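Local coordinates for putative restriction endonuclease domain-containing protein (Anabaena variabilis, PDB 3OT2) that is of unknown function but, as a Uma2-family member of the PD-(D/E)XK clan, is probably a nuclease related to restriction endonucleases, at residues E26-G30 with K31-K35. Sequence-based numbering, arbitrary orientation.
Sequences EYIEG and KIIQK
Glu26 pairs with Ile33 and Ile28 with Lys31 as hydrogen-bonded residues of an antiparallel two-residue hairpin, strands 25-28 and 31-34 closing round a type I' turn in which Glu29 and Gly30 both take positive phi. Four backbone bonds lace it, from Glu26 N to Ile33 O (2.8 Å), Ile33 N to Glu26 O, Ile28 N to Lys31 O and Lys31 N to Ile28 O. One face carries Glu26, Ile28, Lys31 and Ile33. There Ile28 and Ile33 meet at about a right angle, methyl CD1 to methyl CD1 at 4.1 Å. Extended beyond CG, Glu26 crosses Lys35 at a slant, its CD lying 4.1 Å from Lys35 CG. A water bridges the strands by donating to Glu26 OE1 (2.8 Å) and to Ile33 O (2.9 Å), so that carbonyl receives both the backbone N-H and the water. Glu26 OE2 accepts a hydrogen bond from Val79 N, which ties the hairpin to the residue just after strand 76-78. With an alanine here, the water is likely to keep its hold on Ile33 O alone among the two strands, and Val79 N to lose its carboxylate acceptor. Lys31 bends at its last torsion (chi4 78°), curling NZ back over the turn to a weak bond with Glu29 O (3.4 Å). On the other face Ile32 sets CG1 at the edge of the Tyr27 ring, 4.2 Å from CD1. Lys35 NZ reaches past the hairpin to salt bridges with Glu68 and Asp81. The Glu26, Ile28 and Ile33 face packs on Lys121 of helix 119-131, Tyr27 and Ile32 lie against helix 12-15, with Tyr27 OH bonded to Ile10 O, and strand 76-78 meets strand 25-28 through a backbone hydrogen bond of Ser77 with Tyr27 and through Thr78, touched by Glu26 and Ile28.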
loop_
_atom_site.group_PDB
_atom_site.type_symbol
_atom_site.label_atom_id
_atom_site.label_comp_id
_atom_site.label_asym_id
_atom_site.label_seq_id
_atom_site.Cartn_x
_atom_site.Cartn_y
_atom_site.Cartn_z
ATOM N N GLU A 26 -11.712 -6.283 14.930
ATOM C CA GLU A 26 -10.344 -5.899 15.204
ATOM C C GLU A 26 -10.339 -4.632 16.025
ATOM O O GLU A 26 -11.279 -3.831 15.938
ATOM C CB GLU A 26 -9.548 -5.703 13.906
ATOM C CG GLU A 26 -9.431 -6.963 13.070
ATOM C CD GLU A 26 -8.521 -6.848 11.861
ATOM O OE1 GLU A 26 -8.778 -5.976 11.006
ATOM O OE2 GLU A 26 -7.583 -7.664 11.731
ATOM N N TYR A 27 -9.310 -4.474 16.854
ATOM C CA TYR A 27 -9.095 -3.280 17.673
ATOM C C TYR A 27 -7.817 -2.629 17.142
ATOM O O TYR A 27 -6.713 -3.150 17.349
ATOM C CB TYR A 27 -9.034 -3.626 19.168
ATOM C CG TYR A 27 -8.805 -2.428 20.063
ATOM C CD1 TYR A 27 -9.874 -1.669 20.536
ATOM C CD2 TYR A 27 -7.523 -2.077 20.474
ATOM C CE1 TYR A 27 -9.670 -0.574 21.379
ATOM C CE2 TYR A 27 -7.308 -0.988 21.315
ATOM C CZ TYR A 27 -8.385 -0.247 21.775
ATOM O OH TYR A 27 -8.161 0.840 22.581
ATOM N N ILE A 28 -7.989 -1.543 16.359
ATOM C CA ILE A 28 -6.897 -0.857 15.666
ATOM C C ILE A 28 -6.926 0.608 16.008
ATOM O O ILE A 28 -7.934 1.271 15.758
ATOM C CB ILE A 28 -6.994 -1.062 14.130
ATOM C CG1 ILE A 28 -7.163 -2.554 13.745
ATOM C CG2 ILE A 28 -5.773 -0.436 13.431
ATOM C CD1 ILE A 28 -7.835 -2.781 12.433
ATOM N N GLU A 29 -5.816 1.115 16.565
ATOM C CA GLU A 29 -5.643 2.534 16.928
ATOM C C GLU A 29 -6.811 3.039 17.806
ATOM O O GLU A 29 -7.304 4.155 17.619
ATOM C CB GLU A 29 -5.485 3.398 15.658
ATOM C CG GLU A 29 -4.282 2.995 14.813
ATOM C CD GLU A 29 -4.080 3.735 13.508
ATOM O OE1 GLU A 29 -5.091 4.149 12.895
ATOM O OE2 GLU A 29 -2.917 3.822 13.051
ATOM N N GLY A 30 -7.254 2.195 18.731
ATOM C CA GLY A 30 -8.339 2.507 19.658
ATOM C C GLY A 30 -9.748 2.372 19.111
ATOM O O GLY A 30 -10.704 2.636 19.839
ATOM N N LYS A 31 -9.894 1.955 17.835
ATOM C CA LYS A 31 -11.186 1.812 17.160
ATOM C C LYS A 31 -11.537 0.345 16.937
ATOM O O LYS A 31 -10.650 -0.477 16.690
ATOM C CB LYS A 31 -11.179 2.535 15.799
ATOM C CG LYS A 31 -10.798 4.015 15.847
ATOM C CD LYS A 31 -10.459 4.546 14.450
ATOM C CE LYS A 31 -9.806 5.909 14.468
ATOM N NZ LYS A 31 -8.364 5.848 14.841
ATOM N N ILE A 32 -12.830 0.027 17.012
ATOM C CA ILE A 32 -13.319 -1.323 16.758
ATOM C C ILE A 32 -13.795 -1.363 15.303
ATOM O O ILE A 32 -14.681 -0.583 14.923
ATOM C CB ILE A 32 -14.412 -1.773 17.763
ATOM C CG1 ILE A 32 -13.888 -1.719 19.215
ATOM C CG2 ILE A 32 -14.919 -3.175 17.398
ATOM C CD1 ILE A 32 -14.963 -1.908 20.326
ATOM N N ILE A 33 -13.155 -2.206 14.484
ATOM C CA ILE A 33 -13.488 -2.348 13.070
ATOM C C ILE A 33 -13.759 -3.815 12.787
ATOM O O ILE A 33 -12.898 -4.676 13.011
ATOM C CB ILE A 33 -12.409 -1.773 12.096
ATOM C CG1 ILE A 33 -12.033 -0.311 12.437
ATOM C CG2 ILE A 33 -12.882 -1.889 10.621
ATOM C CD1 ILE A 33 -10.649 0.104 12.000
ATOM N N GLN A 34 -14.958 -4.091 12.283
ATOM C CA GLN A 34 -15.358 -5.443 11.923
ATOM C C GLN A 34 -14.763 -5.803 10.573
ATOM O O GLN A 34 -14.743 -4.961 9.674
ATOM C CB GLN A 34 -16.873 -5.538 11.904
ATOM C CG GLN A 34 -17.382 -6.966 11.982
ATOM C CD GLN A 34 -18.878 -7.063 12.155
ATOM O OE1 GLN A 34 -19.621 -6.078 12.062
ATOM N NE2 GLN A 34 -19.342 -8.270 12.418
ATOM N N LYS A 35 -14.266 -7.048 10.434
ATOM C CA LYS A 35 -13.667 -7.550 9.191
ATOM C C LYS A 35 -14.733 -7.661 8.079
ATOM O O LYS A 35 -15.917 -7.698 8.407
ATOM C CB LYS A 35 -13.005 -8.928 9.430
ATOM C CG LYS A 35 -11.621 -8.857 10.051
ATOM C CD LYS A 35 -10.964 -10.241 10.114
ATOM C CE LYS A 35 -10.574 -10.764 8.742
ATOM N NZ LYS A 35 -9.673 -11.936 8.833
HETATM O O HOH W 1 -11.413 -5.119 10.603
#